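Local structure of extracellular solute-binding protein, family 7 (Colwellia psychrerythraea, 4PET) at residues A[169-174]-A[206-211]; A[157-162]-A[225-230]; A[196-201]-A[219-224]. The protein binds pyruvate together with a calcium ion in the periplasm and probably delivers this or a related organic acid to a TRAP transporter. All blocks are in the same frame, centred on the assembly; numbering follows the deposited sequence.

Contact 1: residues A[169-174]-A[206-211]; sequences KGLKMR and TIDALE. With CA (calcium ion), chain E; PYR (pyruvic acid), chain D.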
# COMPACT_ATOMS: atom_id res chain seq x y z
N LYS A 169 -35.11 -7.76 4.10
CA LYS A 169 -35.81 -8.25 5.28
C LYS A 169 -35.88 -9.78 5.30
O LYS A 169 -36.42 -10.41 4.40
CB LYS A 169 -37.21 -7.62 5.39
CG LYS A 169 -37.13 -6.11 5.63
CD LYS A 169 -38.51 -5.47 5.78
CE LYS A 169 -38.42 -3.94 5.85
NZ LYS A 169 -37.48 -3.47 6.92
N GLY A 170 -35.26 -10.37 6.33
CA GLY A 170 -35.21 -11.80 6.45
C GLY A 170 -34.12 -12.42 5.60
O GLY A 170 -33.95 -13.64 5.61
N LEU A 171 -33.37 -11.59 4.89
CA LEU A 171 -32.27 -12.10 4.09
C LEU A 171 -31.20 -12.71 4.99
O LEU A 171 -30.57 -12.00 5.81
CB LEU A 171 -31.60 -10.96 3.31
CG LEU A 171 -30.47 -11.43 2.41
CD1 LEU A 171 -31.00 -12.30 1.30
CD2 LEU A 171 -29.70 -10.27 1.85
N LYS A 172 -30.98 -14.01 4.81
CA LYS A 172 -29.90 -14.72 5.51
C LYS A 172 -28.59 -14.58 4.80
O LYS A 172 -28.43 -15.15 3.72
CB LYS A 172 -30.24 -16.20 5.65
CG LYS A 172 -31.49 -16.44 6.54
CD LYS A 172 -31.86 -17.91 6.64
CE LYS A 172 -32.21 -18.52 5.29
NZ LYS A 172 -33.50 -17.99 4.80
N MSE A 173 -27.64 -13.86 5.39
CA MSE A 173 -26.42 -13.56 4.67
C MSE A 173 -25.17 -13.76 5.52
O MSE A 173 -25.10 -13.25 6.64
CB MSE A 173 -26.45 -12.11 4.14
CG MSE A 173 -25.19 -11.70 3.43
SE MSE A 173 -25.25 -9.90 2.67
CE MSE A 173 -23.58 -10.05 1.69
N ARG A 174 -24.18 -14.48 5.00
CA ARG A 174 -22.88 -14.49 5.64
C ARG A 174 -22.13 -13.19 5.36
O ARG A 174 -21.76 -12.90 4.21
CB ARG A 174 -22.05 -15.69 5.21
CG ARG A 174 -20.80 -15.86 5.99
CD ARG A 174 -19.62 -15.13 5.35
NE ARG A 174 -18.48 -15.15 6.24
CZ ARG A 174 -17.40 -14.40 6.13
NH1 ARG A 174 -17.26 -13.54 5.14
NH2 ARG A 174 -16.44 -14.49 7.04
N THR A 206 -29.17 -22.33 3.68
CA THR A 206 -28.96 -21.89 5.04
C THR A 206 -28.63 -20.40 5.02
O THR A 206 -28.98 -19.67 5.95
CB THR A 206 -27.86 -22.69 5.73
OG1 THR A 206 -28.34 -24.01 5.93
CG2 THR A 206 -27.50 -22.07 7.10
N ILE A 207 -27.95 -19.95 3.96
CA ILE A 207 -27.82 -18.52 3.65
C ILE A 207 -28.32 -18.30 2.23
O ILE A 207 -28.27 -19.21 1.38
CB ILE A 207 -26.36 -17.97 3.78
CG1 ILE A 207 -25.37 -18.92 3.10
CG2 ILE A 207 -25.99 -17.79 5.24
CD1 ILE A 207 -23.93 -18.47 3.21
N ASP A 208 -28.84 -17.10 2.00
CA ASP A 208 -29.37 -16.71 0.70
C ASP A 208 -28.33 -15.92 -0.07
O ASP A 208 -28.44 -15.73 -1.27
CB ASP A 208 -30.59 -15.83 0.90
CG ASP A 208 -31.65 -16.50 1.78
OD1 ASP A 208 -32.09 -17.60 1.40
OD2 ASP A 208 -32.03 -15.93 2.84
N ALA A 209 -27.31 -15.47 0.64
CA ALA A 209 -26.26 -14.66 0.02
C ALA A 209 -25.06 -14.69 0.93
O ALA A 209 -25.17 -15.07 2.11
CB ALA A 209 -26.75 -13.26 -0.14
N LEU A 210 -23.91 -14.27 0.42
CA LEU A 210 -22.73 -14.18 1.25
C LEU A 210 -21.78 -13.21 0.61
O LEU A 210 -21.88 -12.92 -0.59
CB LEU A 210 -22.05 -15.55 1.40
CG LEU A 210 -21.50 -16.26 0.14
CD1 LEU A 210 -20.13 -15.74 -0.28
CD2 LEU A 210 -21.43 -17.74 0.44
N GLU A 211 -20.84 -12.74 1.40
CA GLU A 211 -19.69 -12.07 0.83
C GLU A 211 -18.46 -12.76 1.39
O GLU A 211 -18.51 -13.37 2.48
CB GLU A 211 -19.74 -10.56 1.09
CG GLU A 211 -19.56 -10.10 2.51
CD GLU A 211 -18.08 -10.11 2.91
OE1 GLU A 211 -17.73 -10.73 3.92
OE2 GLU A 211 -17.26 -9.50 2.18
CA CA E . -15.41 -9.97 3.68
C PYR D . -14.05 -12.10 5.76
O PYR D . -15.24 -11.78 5.31
OXT PYR D . -14.02 -12.99 6.72
CA PYR D . -12.88 -11.58 5.18
O3 PYR D . -12.93 -10.55 4.37
CB PYR D . -11.55 -12.22 5.41
O HOH W 1 -33.55 -20.03 2.52
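Arg-174 and Glu-211 meet at the bound calcium-pyruvate pair, each holding a different part of it. Arg-174 swings its CG to the carbonyl-carbon side (chi1 -172°) and bends at chi2, which turns its guanidinium edge-on to the pyruvate carboxylate: NH1 bonds pyruvate O at 2.7 Å and NH2 bonds OXT at 2.9 Å, the latter almost straight. NH1 also donates to the backbone O of Glu-211, 2.9 Å away, and NE is held by the backbone O of Ile-193, fixing the rotation of the group. The Glu-211 carboxylate grips the calcium ion with both oxygens, OE1 at 2.5 Å and OE2 at 2.4 Å; Gln-153, Glu-236 and the backbone O of Trp-212 complete the protein ligands. Pyruvate chelates the ion through O and O3, and its O, shared with Arg-174 NH1, would probably be polarised.

Strands 172-174 and 209-210 run parallel, in the second of the two sheets of this TRAP solute-binding fold, and deliver both residues from their C-terminal ends. Arg-174 N bonds Ala-209 O, Glu-211 N bonds Arg-174 O, and Lys-172 O accepts from both Asp-208 N and Ala-209 N. Selenomethionine Met-173 and Ala-209 share one sheet face, Arg-174 and Leu-210 the other.

At the far end, Asp-208 OD2 takes two donors from Lys-172: the backbone N at 2.9 Å on its anti side and NZ at 3.2 Å on its syn side. Bends at chi3 and chi4 curl the lysine chain back into this salt bridge, and a water joins NZ to OD1.

Contact 2: residues A[157-162]-A[225-230]; sequences WFKKEI and KIAPYY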
# COMPACT_ATOMS: atom_id res chain seq x y z
N TRP A 157 -22.18 -12.34 -3.24
CA TRP A 157 -22.83 -13.23 -4.15
C TRP A 157 -24.28 -13.50 -3.71
O TRP A 157 -24.54 -13.91 -2.58
CB TRP A 157 -22.04 -14.52 -4.18
CG TRP A 157 -20.65 -14.37 -4.66
CD1 TRP A 157 -19.54 -14.15 -3.90
CD2 TRP A 157 -20.20 -14.44 -6.02
NE1 TRP A 157 -18.42 -14.08 -4.72
CE2 TRP A 157 -18.80 -14.27 -6.02
CE3 TRP A 157 -20.84 -14.67 -7.24
CZ2 TRP A 157 -18.04 -14.29 -7.20
CZ3 TRP A 157 -20.08 -14.69 -8.40
CH2 TRP A 157 -18.71 -14.50 -8.37
N PHE A 158 -25.21 -13.29 -4.62
CA PHE A 158 -26.62 -13.27 -4.30
C PHE A 158 -27.34 -14.16 -5.29
O PHE A 158 -27.05 -14.13 -6.49
CB PHE A 158 -27.15 -11.84 -4.40
CG PHE A 158 -26.68 -10.95 -3.29
CD1 PHE A 158 -25.37 -10.53 -3.23
CD2 PHE A 158 -27.56 -10.58 -2.26
CE1 PHE A 158 -24.92 -9.72 -2.19
CE2 PHE A 158 -27.13 -9.76 -1.21
CZ PHE A 158 -25.81 -9.34 -1.16
N LYS A 159 -28.28 -14.94 -4.78
CA LYS A 159 -29.12 -15.76 -5.63
C LYS A 159 -30.18 -14.95 -6.35
O LYS A 159 -30.63 -15.33 -7.45
CB LYS A 159 -29.80 -16.86 -4.82
CG LYS A 159 -28.86 -17.91 -4.27
CD LYS A 159 -29.62 -18.84 -3.33
CE LYS A 159 -28.77 -19.98 -2.80
NZ LYS A 159 -28.42 -20.92 -3.89
N LYS A 160 -30.61 -13.86 -5.73
CA LYS A 160 -31.66 -13.00 -6.31
C LYS A 160 -31.21 -11.57 -6.16
O LYS A 160 -30.49 -11.24 -5.20
CB LYS A 160 -33.01 -13.16 -5.58
CG LYS A 160 -33.34 -14.56 -5.14
CD LYS A 160 -33.61 -15.48 -6.32
CE LYS A 160 -34.28 -16.80 -5.88
NZ LYS A 160 -33.61 -17.43 -4.69
N GLU A 161 -31.64 -10.71 -7.08
CA GLU A 161 -31.21 -9.32 -7.03
C GLU A 161 -31.87 -8.57 -5.89
O GLU A 161 -33.02 -8.84 -5.51
CB GLU A 161 -31.50 -8.59 -8.35
CG GLU A 161 -30.69 -9.09 -9.54
CD GLU A 161 -31.37 -8.75 -10.87
OE1 GLU A 161 -32.38 -9.42 -11.22
OE2 GLU A 161 -30.90 -7.81 -11.55
N ILE A 162 -31.12 -7.62 -5.34
CA ILE A 162 -31.62 -6.72 -4.32
C ILE A 162 -32.16 -5.46 -4.98
O ILE A 162 -31.39 -4.60 -5.42
CB ILE A 162 -30.48 -6.33 -3.37
CG1 ILE A 162 -29.95 -7.57 -2.64
CG2 ILE A 162 -30.90 -5.25 -2.40
CD1 ILE A 162 -31.01 -8.30 -1.81
N LYS A 225 -21.43 -20.71 -9.06
CA LYS A 225 -22.27 -21.82 -9.57
C LYS A 225 -23.73 -21.76 -9.18
O LYS A 225 -24.62 -22.27 -9.91
CB LYS A 225 -21.72 -23.19 -9.11
CG LYS A 225 -20.36 -23.53 -9.71
CD LYS A 225 -19.91 -24.93 -9.34
CE LYS A 225 -18.61 -25.29 -10.05
NZ LYS A 225 -18.12 -26.64 -9.66
N ILE A 226 -24.00 -21.17 -8.03
CA ILE A 226 -25.34 -21.16 -7.47
C ILE A 226 -25.83 -19.78 -7.04
O ILE A 226 -26.97 -19.63 -6.65
CB ILE A 226 -25.41 -22.13 -6.26
CG1 ILE A 226 -24.36 -21.77 -5.21
CG2 ILE A 226 -25.17 -23.54 -6.75
CD1 ILE A 226 -24.39 -22.65 -4.00
N ALA A 227 -24.95 -18.78 -7.11
CA ALA A 227 -25.34 -17.42 -6.87
C ALA A 227 -24.73 -16.56 -7.97
O ALA A 227 -23.56 -16.23 -7.92
CB ALA A 227 -24.84 -16.95 -5.52
N PRO A 228 -25.53 -16.21 -8.97
CA PRO A 228 -24.99 -15.53 -10.15
C PRO A 228 -24.86 -14.01 -10.05
O PRO A 228 -24.21 -13.46 -10.94
CB PRO A 228 -25.99 -15.88 -11.24
CG PRO A 228 -27.27 -16.08 -10.54
CD PRO A 228 -26.92 -16.63 -9.18
N TYR A 229 -25.48 -13.34 -9.07
CA TYR A 229 -25.38 -11.87 -8.99
C TYR A 229 -24.22 -11.47 -8.09
O TYR A 229 -24.18 -11.85 -6.91
CB TYR A 229 -26.70 -11.26 -8.51
CG TYR A 229 -27.86 -11.67 -9.41
CD1 TYR A 229 -28.02 -11.08 -10.66
CD2 TYR A 229 -28.76 -12.66 -9.04
CE1 TYR A 229 -29.07 -11.44 -11.50
CE2 TYR A 229 -29.81 -13.04 -9.90
CZ TYR A 229 -29.94 -12.42 -11.13
OH TYR A 229 -30.95 -12.77 -12.00
N TYR A 230 -23.27 -10.74 -8.66
CA TYR A 230 -22.04 -10.38 -7.99
C TYR A 230 -22.06 -8.87 -7.77
O TYR A 230 -21.98 -8.09 -8.72
CB TYR A 230 -20.86 -10.80 -8.85
CG TYR A 230 -19.52 -10.90 -8.15
CD1 TYR A 230 -19.42 -10.87 -6.76
CD2 TYR A 230 -18.35 -11.00 -8.89
CE1 TYR A 230 -18.20 -10.99 -6.14
CE2 TYR A 230 -17.13 -11.13 -8.28
CZ TYR A 230 -17.05 -11.10 -6.91
OH TYR A 230 -15.81 -11.21 -6.33
O HOH W 2 -31.03 -10.35 -14.03
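Phe-158 and Tyr-229 form an antiparallel hydrogen-bonded pair, with Phe-158 N to Tyr-229 O at 2.9 Å and Tyr-229 N to Phe-158 O at 3.1 Å. Beyond the paired strands, Lys-159 NZ makes a weak bond to the backbone O of Ile-226. A water lies between Tyr-229 OH and, weakly, Glu-161 OE1, while OE2 of that glutamate is salt-bridged to Arg-297. The Glu-161 carboxylate is stacked on the tyrosine ring, planes 4° apart, and Glu-161 CG sits over the same ring 3.5 Å from the centroid, a CH-pi contact.

Trp-157 and Tyr-230, the adjacent non-hydrogen-bonded pair, stack face to face, the indole six-membered ring and the phenol ring having centroids 3.7 Å apart. Trp-157 CG stands beside its backbone N (chi1 -62°) and Tyr-230 CG opposite its own (chi1 -162°), which brings the rings over one another. Ala-227 O reaches the indole edge, 3.2 Å from CE3, and NE1 is hydrogen-bonded to Asp-218 OD2.

This antiparallel pair belongs to the mixed sheet that also holds contact 1: strand 156-158 lies between strands 209-210 and 229-231, and the latter pairs with strand 295-297. Phe-158 packs on Ala-209, and Ile-226 leans on helix 198-204.

Contact 3: residues A[196-201]-A[219-224]; sequences GELYTA and LRMGFH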
# COMPACT_ATOMS: atom_id res chain seq x y z
N GLY A 196 -14.56 -22.49 4.93
CA GLY A 196 -14.73 -23.87 4.50
C GLY A 196 -16.19 -24.32 4.43
O GLY A 196 -16.51 -25.30 3.78
N GLU A 197 -17.09 -23.59 5.09
CA GLU A 197 -18.49 -23.99 5.15
C GLU A 197 -19.42 -23.10 4.30
O GLU A 197 -20.64 -23.31 4.25
CB GLU A 197 -18.94 -23.99 6.62
CG GLU A 197 -18.22 -25.04 7.47
CD GLU A 197 -18.60 -25.01 8.95
OE1 GLU A 197 -19.78 -24.75 9.27
OE2 GLU A 197 -17.70 -25.25 9.79
N LEU A 198 -18.85 -22.10 3.62
CA LEU A 198 -19.66 -21.11 2.95
C LEU A 198 -20.45 -21.70 1.77
O LEU A 198 -21.64 -21.44 1.62
CB LEU A 198 -18.80 -19.96 2.44
CG LEU A 198 -18.17 -19.05 3.49
CD1 LEU A 198 -17.51 -17.87 2.80
CD2 LEU A 198 -19.21 -18.59 4.50
N TYR A 199 -19.80 -22.50 0.93
CA TYR A 199 -20.48 -23.03 -0.26
C TYR A 199 -21.64 -23.96 0.13
O TYR A 199 -22.74 -23.83 -0.37
CB TYR A 199 -19.52 -23.78 -1.17
CG TYR A 199 -20.19 -24.26 -2.43
CD1 TYR A 199 -20.19 -23.48 -3.57
CD2 TYR A 199 -20.82 -25.49 -2.49
CE1 TYR A 199 -20.80 -23.90 -4.72
CE2 TYR A 199 -21.45 -25.93 -3.67
CZ TYR A 199 -21.43 -25.13 -4.78
OH TYR A 199 -22.03 -25.52 -5.96
N THR A 200 -21.37 -24.90 1.01
CA THR A 200 -22.41 -25.79 1.46
C THR A 200 -23.61 -25.04 2.03
O THR A 200 -24.75 -25.38 1.72
CB THR A 200 -21.87 -26.79 2.46
OG1 THR A 200 -20.90 -27.61 1.82
CG2 THR A 200 -22.99 -27.66 2.97
N ALA A 201 -23.36 -24.03 2.86
CA ALA A 201 -24.45 -23.28 3.47
C ALA A 201 -25.30 -22.56 2.40
O ALA A 201 -26.54 -22.51 2.48
CB ALA A 201 -23.90 -22.28 4.53
N LEU A 219 -13.58 -16.85 -6.82
CA LEU A 219 -13.97 -17.70 -7.96
C LEU A 219 -13.68 -19.17 -7.68
O LEU A 219 -14.53 -20.01 -7.89
CB LEU A 219 -13.29 -17.24 -9.26
CG LEU A 219 -13.49 -15.74 -9.51
CD1 LEU A 219 -12.75 -15.31 -10.75
CD2 LEU A 219 -14.97 -15.39 -9.59
N ARG A 220 -12.49 -19.48 -7.16
CA ARG A 220 -12.13 -20.85 -6.84
C ARG A 220 -13.09 -21.47 -5.81
O ARG A 220 -13.22 -22.68 -5.75
CB ARG A 220 -10.69 -20.92 -6.33
CG ARG A 220 -10.55 -20.62 -4.82
CD ARG A 220 -9.10 -20.59 -4.35
NE ARG A 220 -8.70 -21.79 -3.60
CZ ARG A 220 -8.98 -22.01 -2.31
NH1 ARG A 220 -8.56 -23.12 -1.72
NH2 ARG A 220 -9.68 -21.12 -1.61
N MSE A 221 -13.74 -20.64 -5.01
CA MSE A 221 -14.65 -21.14 -3.97
C MSE A 221 -16.05 -21.54 -4.51
O MSE A 221 -16.85 -22.10 -3.79
CB MSE A 221 -14.74 -20.12 -2.85
CG MSE A 221 -13.41 -20.05 -2.11
SE MSE A 221 -13.16 -18.41 -1.12
CE MSE A 221 -14.07 -19.00 0.51
N GLY A 222 -16.33 -21.20 -5.75
CA GLY A 222 -17.42 -21.80 -6.51
C GLY A 222 -18.78 -21.15 -6.34
O GLY A 222 -19.77 -21.64 -6.89
N PHE A 223 -18.84 -20.03 -5.61
CA PHE A 223 -20.12 -19.42 -5.25
C PHE A 223 -20.88 -19.09 -6.52
O PHE A 223 -22.11 -19.22 -6.59
CB PHE A 223 -19.94 -18.15 -4.43
CG PHE A 223 -19.05 -18.32 -3.25
CD1 PHE A 223 -19.24 -19.38 -2.37
CD2 PHE A 223 -18.03 -17.42 -3.00
CE1 PHE A 223 -18.44 -19.53 -1.27
CE2 PHE A 223 -17.23 -17.57 -1.90
CZ PHE A 223 -17.44 -18.63 -1.03
N HIS A 224 -20.13 -18.68 -7.54
CA HIS A 224 -20.75 -18.32 -8.81
C HIS A 224 -21.67 -19.43 -9.37
O HIS A 224 -22.60 -19.10 -10.09
CB HIS A 224 -19.67 -17.96 -9.85
CG HIS A 224 -18.78 -19.11 -10.19
ND1 HIS A 224 -19.02 -19.94 -11.26
CD2 HIS A 224 -17.68 -19.59 -9.57
CE1 HIS A 224 -18.08 -20.88 -11.30
NE2 HIS A 224 -17.26 -20.69 -10.28
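The ring of Tyr-199 presents its edge to segment 219-224: Gly-222 O lies in the ring plane, 3.3 Å from CE1, while Met-221 O approaches obliquely, 3.6 Å from CD1. Phe-223 also receives the helix at its edge, with the backbone N of Tyr-199 in its plane and 3.9 Å from CE1. Over one face of the phenylalanine ring sits CB of selenomethionine Met-221, two residues earlier in the chain.

Leu-198 CB lies 3.8 Å from Phe-223 CE1 and its CD1 3.9 Å from CZ, the two side chains crossing at a slant; CD1 also approaches Met-221 CE. No hydrogen bond joins the segments, so the contact rests on packing. A chi1 of -177° places the Tyr-199 ring on the carbonyl-carbon side of its own residue and extends it alongside the turn. With an alanine here, the Gly-222 carbonyl would probably lose the ring edge that covers it, and a gap is likely to open between helix and turn.

Residues 219-222 form a type I beta turn closed by Gly-222 N to Leu-219 O at 3.0 Å. Gly-222 has positive phi, and a CB there would point at Tyr-199. This is helix-to-loop packing: the first turn of helix 198-204 is set against the connection between strands 209-210 and 229-231, beside the ligand site, where Leu-198 touches pyruvate-binding Arg-174 and Met-221 touches the side chain of Trp-212, whose backbone O binds the calcium.

Overall arrangement
The three contacts form a compact group, with centres 11 to 13 Å apart, on the same side of the chain's centre. Contacts 1 and 2 belong to one mixed sheet, joined where strand 209-210 lies against strand 156-158; contact 3 sets helix 198-204 and segment 219-224 beside it, with Leu-198 and Phe-223 both reaching Leu-210. Along the chain the segments run 157-162, 169-174, 196-201, 206-211, 219-224 and 225-230: contact 2 brackets the other two, whose segments interleave. The three contacts bring these six segments together beside the ligand site, where contact 1 supplies Arg-174 to pyruvate and Glu-211 to calcium, with contacts 2 and 3 both packed against its Leu-210.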